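Local coordinates for protein type III secretion system effector HopBA1 (Pseudomonas syringae pv. aptata, PDB 5T09) that acts as a virulence factor that the Arabidopsis disease resistance protein RBA1 recognizes, enhancing RBA1 self-association and so triggering plant cell death, at residues G192-S195 against G201-D204; I52-G57 against V82-H87. All coordinates share one frame; numbering follows the deposited sequence.

Interaction 1. Residues G192-S195 against G201-D204; sequences GHFS and GPKD. With K (potassium ion), chain B.
F194 leans its ring against the pyrrolidine of P202, the apolar part of a contact that closes a loop upon itself. With CG of F194 anti to the carbonyl carbon (chi1 -51°), the side chain leaves the backbone beside its own N and runs past the proline. CB of F194 begins the contact, 4.1 Å from CG of P202. Next along the side chain, CG of F194 lies 4.0 Å from that same proline carbon. The ring then presents CD1, which makes the closest approach, 3.6 Å to CG of P202, and also touches P202 CB. The two side chains cross obliquely. On the other side of the ring, CD2 packs on CA of G53, and toward its tip the ring also meets that of Y51, planes at about 55°, and touches M205. The polar half of the contact is bridged by a water. It donates to H193 O at 2.8 Å and to S195 O at 2.7 Å, and accepts from K203 N at 3.0 Å, so three backbone groups grip one molecule and tie the two segments together. The peptide between P202 and K203 is thus used at both ends, since P202 O binds the potassium ion at 2.7 Å, with D200 O and M205 O as further ligands. H193 turns its imidazole away from the proline; there ND1 is hydrogen-bonded to OD1 of N166 and the ring stacks on W169. Both segments belong to the loop joining strand 184-190 to strand 209-214; F194 and P202 both rest on V210 of the latter strand, while N166, at the start of helix 166-179, also binds K203 O.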
loop_
_atom_site.group_PDB
_atom_site.type_symbol
_atom_site.label_atom_id
_atom_site.label_comp_id
_atom_site.label_asym_id
_atom_site.label_seq_id
_atom_site.Cartn_x
_atom_site.Cartn_y
_atom_site.Cartn_z
ATOM N N GLY A 192 2.619 1.065 9.536
ATOM C CA GLY A 192 2.637 1.954 10.685
ATOM C C GLY A 192 1.810 3.209 10.479
ATOM O O GLY A 192 1.323 3.802 11.444
ATOM N N HIS A 193 1.633 3.628 9.228
ATOM C CA HIS A 193 0.855 4.825 8.941
ATOM C C HIS A 193 -0.643 4.593 9.075
ATOM O O HIS A 193 -1.402 5.566 9.150
ATOM C CB HIS A 193 1.177 5.328 7.531
ATOM C CG HIS A 193 2.572 5.851 7.385
ATOM N ND1 HIS A 193 2.855 7.194 7.261
ATOM C CD2 HIS A 193 3.765 5.210 7.353
ATOM C CE1 HIS A 193 4.161 7.358 7.154
ATOM N NE2 HIS A 193 4.737 6.170 7.211
ATOM N N PHE A 194 -1.080 3.334 9.128
ATOM C CA PHE A 194 -2.496 2.990 9.112
ATOM C C PHE A 194 -2.981 2.439 10.451
ATOM O O PHE A 194 -4.014 1.766 10.500
ATOM C CB PHE A 194 -2.772 1.976 8.001
ATOM C CG PHE A 194 -2.236 2.382 6.656
ATOM C CD1 PHE A 194 -2.112 3.717 6.309
ATOM C CD2 PHE A 194 -1.858 1.421 5.734
ATOM C CE1 PHE A 194 -1.618 4.083 5.071
ATOM C CE2 PHE A 194 -1.371 1.782 4.494
ATOM C CZ PHE A 194 -1.247 3.110 4.161
ATOM N N SER A 195 -2.258 2.703 11.535
ATOM C CA SER A 195 -2.689 2.235 12.843
ATOM C C SER A 195 -3.932 2.996 13.301
ATOM O O SER A 195 -4.266 4.063 12.782
ATOM C CB SER A 195 -1.569 2.400 13.869
ATOM O OG SER A 195 -1.236 3.765 14.043
ATOM N N GLY A 201 -10.607 4.733 9.362
ATOM C CA GLY A 201 -9.458 4.628 8.493
ATOM C C GLY A 201 -8.252 5.332 9.082
ATOM O O GLY A 201 -8.285 5.814 10.218
ATOM N N PRO A 202 -7.159 5.411 8.320
ATOM C CA PRO A 202 -5.936 6.017 8.856
ATOM C C PRO A 202 -6.160 7.457 9.292
ATOM O O PRO A 202 -7.013 8.168 8.760
ATOM C CB PRO A 202 -4.953 5.934 7.685
ATOM C CG PRO A 202 -5.466 4.812 6.838
ATOM C CD PRO A 202 -6.962 4.892 6.955
ATOM N N LYS A 203 -5.373 7.884 10.276
ATOM C CA LYS A 203 -5.472 9.251 10.768
ATOM C C LYS A 203 -5.009 10.232 9.699
ATOM O O LYS A 203 -4.015 9.998 9.005
ATOM C CB LYS A 203 -4.639 9.421 12.039
ATOM C CG LYS A 203 -4.656 10.839 12.598
ATOM C CD LYS A 203 -4.236 10.885 14.062
ATOM C CE LYS A 203 -2.804 10.417 14.262
ATOM N NZ LYS A 203 -2.384 10.520 15.688
ATOM N N ASP A 204 -5.739 11.340 9.573
ATOM C CA ASP A 204 -5.466 12.382 8.583
ATOM C C ASP A 204 -5.557 11.866 7.151
ATOM O O ASP A 204 -4.984 12.470 6.241
ATOM C CB ASP A 204 -4.094 13.026 8.813
ATOM C CG ASP A 204 -4.024 13.800 10.117
ATOM O OD1 ASP A 204 -5.034 14.430 10.489
ATOM O OD2 ASP A 204 -2.959 13.774 10.769
HETATM K K K B . -9.582 9.013 8.767
HETATM O O HOH W 1 -3.245 6.007 11.169
#

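Interaction 2. Residues I52-G57 against V82-H87; sequences IGDEHG and VEFVKH
D54 and F84 are brought together by their first torsions: CG of D54 is anti to the backbone N (chi1 -163°), whereas CG of F84 is anti to the carbonyl carbon (chi1 -47°), and the phenyl ring comes edge-on to the carboxylate. CZ of F84 is 3.6 Å from D54 OD2, with carboxylate and ring planes 83° apart. The aspartate sits where strand 49-54 ends in the parallel beta core of an EreA/ChaN-like alpha-beta fold, and faces the type I beta turn V82-V85, which follows strand 77-82 and carries F84. On its own segment D54 is joined by H56 in a His-carboxylate hydrogen bond, H56 ND1 to D54 OD2, 2.7 Å long with an N-H...O angle of 152°. It lies near the ring plane and reaches the anti side of the carboxylate. The carboxylate oxygen that accepts from the histidine therefore also meets the rim of the phenyl ring, where the C-H groups carry slight positive charge, while D54 OD1 takes a bond from W188. W112 meets both the F84 and H56 rings edge-to-face. E83 stretches out beyond CG, crossing H56 at about a right angle, but grips other partners: OE1 accepts from G190 N and OE2 forms a salt bridge with R162. These bonds fix the carboxylate beside the histidine. D54 OD2 and E83 OE1 stay 5.8 Å apart, each carboxylate bound by its own partners. At the nearest point between H56 and E83, OE1 of E83 lies close to the plane of the imidazole, at its edge, 3.5 Å from CE1 of H56.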
loop_
_atom_site.group_PDB
_atom_site.type_symbol
_atom_site.label_atom_id
_atom_site.label_comp_id
_atom_site.label_asym_id
_atom_site.label_seq_id
_atom_site.Cartn_x
_atom_site.Cartn_y
_atom_site.Cartn_z
ATOM N N ILE A 52 -3.350 -0.911 1.770
ATOM C CA ILE A 52 -2.517 -2.095 1.949
ATOM C C ILE A 52 -1.352 -1.695 2.842
ATOM O O ILE A 52 -0.466 -0.943 2.421
ATOM C CB ILE A 52 -2.025 -2.660 0.611
ATOM C CG1 ILE A 52 -3.209 -3.120 -0.243
ATOM C CG2 ILE A 52 -1.054 -3.826 0.846
ATOM C CD1 ILE A 52 -2.822 -3.572 -1.641
ATOM N N GLY A 53 -1.346 -2.199 4.074
ATOM C CA GLY A 53 -0.287 -1.883 5.008
ATOM C C GLY A 53 0.968 -2.671 4.705
ATOM O O GLY A 53 1.023 -3.881 4.945
ATOM N N ASP A 54 1.981 -2.004 4.165
ATOM C CA ASP A 54 3.191 -2.695 3.753
ATOM C C ASP A 54 4.049 -3.045 4.958
ATOM O O ASP A 54 4.118 -2.292 5.934
ATOM C CB ASP A 54 4.005 -1.840 2.786
ATOM C CG ASP A 54 5.027 -2.652 2.024
ATOM O OD1 ASP A 54 4.640 -3.701 1.461
ATOM O OD2 ASP A 54 6.212 -2.257 2.003
ATOM N N GLU A 55 4.690 -4.203 4.885
ATOM C CA GLU A 55 5.805 -4.559 5.755
ATOM C C GLU A 55 7.028 -4.582 4.849
ATOM O O GLU A 55 7.204 -5.512 4.055
ATOM C CB GLU A 55 5.580 -5.901 6.440
ATOM C CG GLU A 55 4.294 -5.980 7.241
ATOM C CD GLU A 55 4.185 -7.267 8.033
ATOM O OE1 GLU A 55 5.237 -7.801 8.455
ATOM O OE2 GLU A 55 3.048 -7.749 8.229
ATOM N N HIS A 56 7.853 -3.544 4.945
ATOM C CA HIS A 56 8.957 -3.386 4.008
ATOM C C HIS A 56 9.879 -4.597 4.083
ATOM O O HIS A 56 10.291 -5.013 5.168
ATOM C CB HIS A 56 9.739 -2.106 4.313
ATOM C CG HIS A 56 8.897 -0.868 4.348
ATOM N ND1 HIS A 56 7.823 -0.668 3.508
ATOM C CD2 HIS A 56 8.974 0.236 5.129
ATOM C CE1 HIS A 56 7.278 0.508 3.766
ATOM N NE2 HIS A 56 7.957 1.076 4.745
ATOM N N GLY A 57 10.190 -5.169 2.925
ATOM C CA GLY A 57 11.104 -6.286 2.833
ATOM C C GLY A 57 10.439 -7.640 2.700
ATOM O O GLY A 57 11.125 -8.617 2.378
ATOM N N VAL A 82 1.295 4.725 -4.230
ATOM C CA VAL A 82 2.298 3.968 -3.487
ATOM C C VAL A 82 3.274 4.906 -2.792
ATOM O O VAL A 82 3.653 5.953 -3.334
ATOM C CB VAL A 82 3.054 2.984 -4.403
ATOM C CG1 VAL A 82 2.062 2.096 -5.137
ATOM C CG2 VAL A 82 3.961 3.727 -5.385
ATOM N N GLU A 83 3.696 4.504 -1.590
ATOM C CA GLU A 83 4.702 5.243 -0.833
ATOM C C GLU A 83 6.060 5.226 -1.521
ATOM O O GLU A 83 6.873 6.131 -1.309
ATOM C CB GLU A 83 4.834 4.647 0.570
ATOM C CG GLU A 83 5.985 5.223 1.393
ATOM C CD GLU A 83 6.183 4.518 2.723
ATOM O OE1 GLU A 83 5.607 3.429 2.923
ATOM O OE2 GLU A 83 6.932 5.054 3.568
ATOM N N PHE A 84 6.328 4.213 -2.339
ATOM C CA PHE A 84 7.680 4.001 -2.844
ATOM C C PHE A 84 8.125 5.086 -3.816
ATOM O O PHE A 84 9.320 5.173 -4.114
ATOM C CB PHE A 84 7.759 2.628 -3.503
ATOM C CG PHE A 84 7.158 1.532 -2.670
ATOM C CD1 PHE A 84 7.687 1.225 -1.428
ATOM C CD2 PHE A 84 6.059 0.820 -3.122
ATOM C CE1 PHE A 84 7.132 0.226 -0.651
ATOM C CE2 PHE A 84 5.503 -0.184 -2.355
ATOM C CZ PHE A 84 6.039 -0.482 -1.116
ATOM N N VAL A 85 7.204 5.916 -4.298
ATOM C CA VAL A 85 7.509 6.990 -5.233
ATOM C C VAL A 85 7.054 8.299 -4.615
ATOM O O VAL A 85 5.939 8.389 -4.085
ATOM C CB VAL A 85 6.827 6.775 -6.595
ATOM C CG1 VAL A 85 7.187 7.900 -7.558
ATOM C CG2 VAL A 85 7.215 5.430 -7.176
ATOM N N LYS A 86 7.911 9.309 -4.691
ATOM C CA LYS A 86 7.547 10.638 -4.234
ATOM C C LYS A 86 6.625 11.286 -5.255
ATOM O O LYS A 86 6.845 11.184 -6.465
ATOM C CB LYS A 86 8.799 11.484 -4.013
ATOM C CG LYS A 86 9.668 10.944 -2.888
ATOM C CD LYS A 86 11.150 11.187 -3.115
ATOM C CE LYS A 86 11.996 10.373 -2.139
ATOM N NZ LYS A 86 11.762 8.900 -2.253
ATOM N N HIS A 87 5.562 11.923 -4.760
ATOM C CA HIS A 87 4.594 12.524 -5.669
ATOM C C HIS A 87 5.255 13.530 -6.596
ATOM O O HIS A 87 4.805 13.719 -7.732
ATOM C CB HIS A 87 3.472 13.198 -4.882
ATOM C CG HIS A 87 2.400 13.776 -5.750
ATOM N ND1 HIS A 87 2.315 15.122 -6.031
ATOM C CD2 HIS A 87 1.377 13.187 -6.415
ATOM C CE1 HIS A 87 1.280 15.341 -6.821
ATOM N NE2 HIS A 87 0.695 14.183 -7.071
#

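In the fold
Both contacts are largely buried, but interaction 2 lies about 5 Å from the chain centre and interaction 1 about 12 Å, measured from their centres. Interaction 1 folds one connecting loop onto itself, using apolar packing and a shared water, while a potassium ion binds backbone oxygens of the 201-204 side and its neighbours. Interaction 2 instead brings together the C-terminal end of strand 49-54, with the loop after it, and the turn that follows strand 77-82, and relies on carboxylates, imidazole and ring edges. Strand 184-190, between those two strands, leads into the loop of interaction 1. The contacts also touch directly: CE2 of F194 packs 3.5 Å from O of I52.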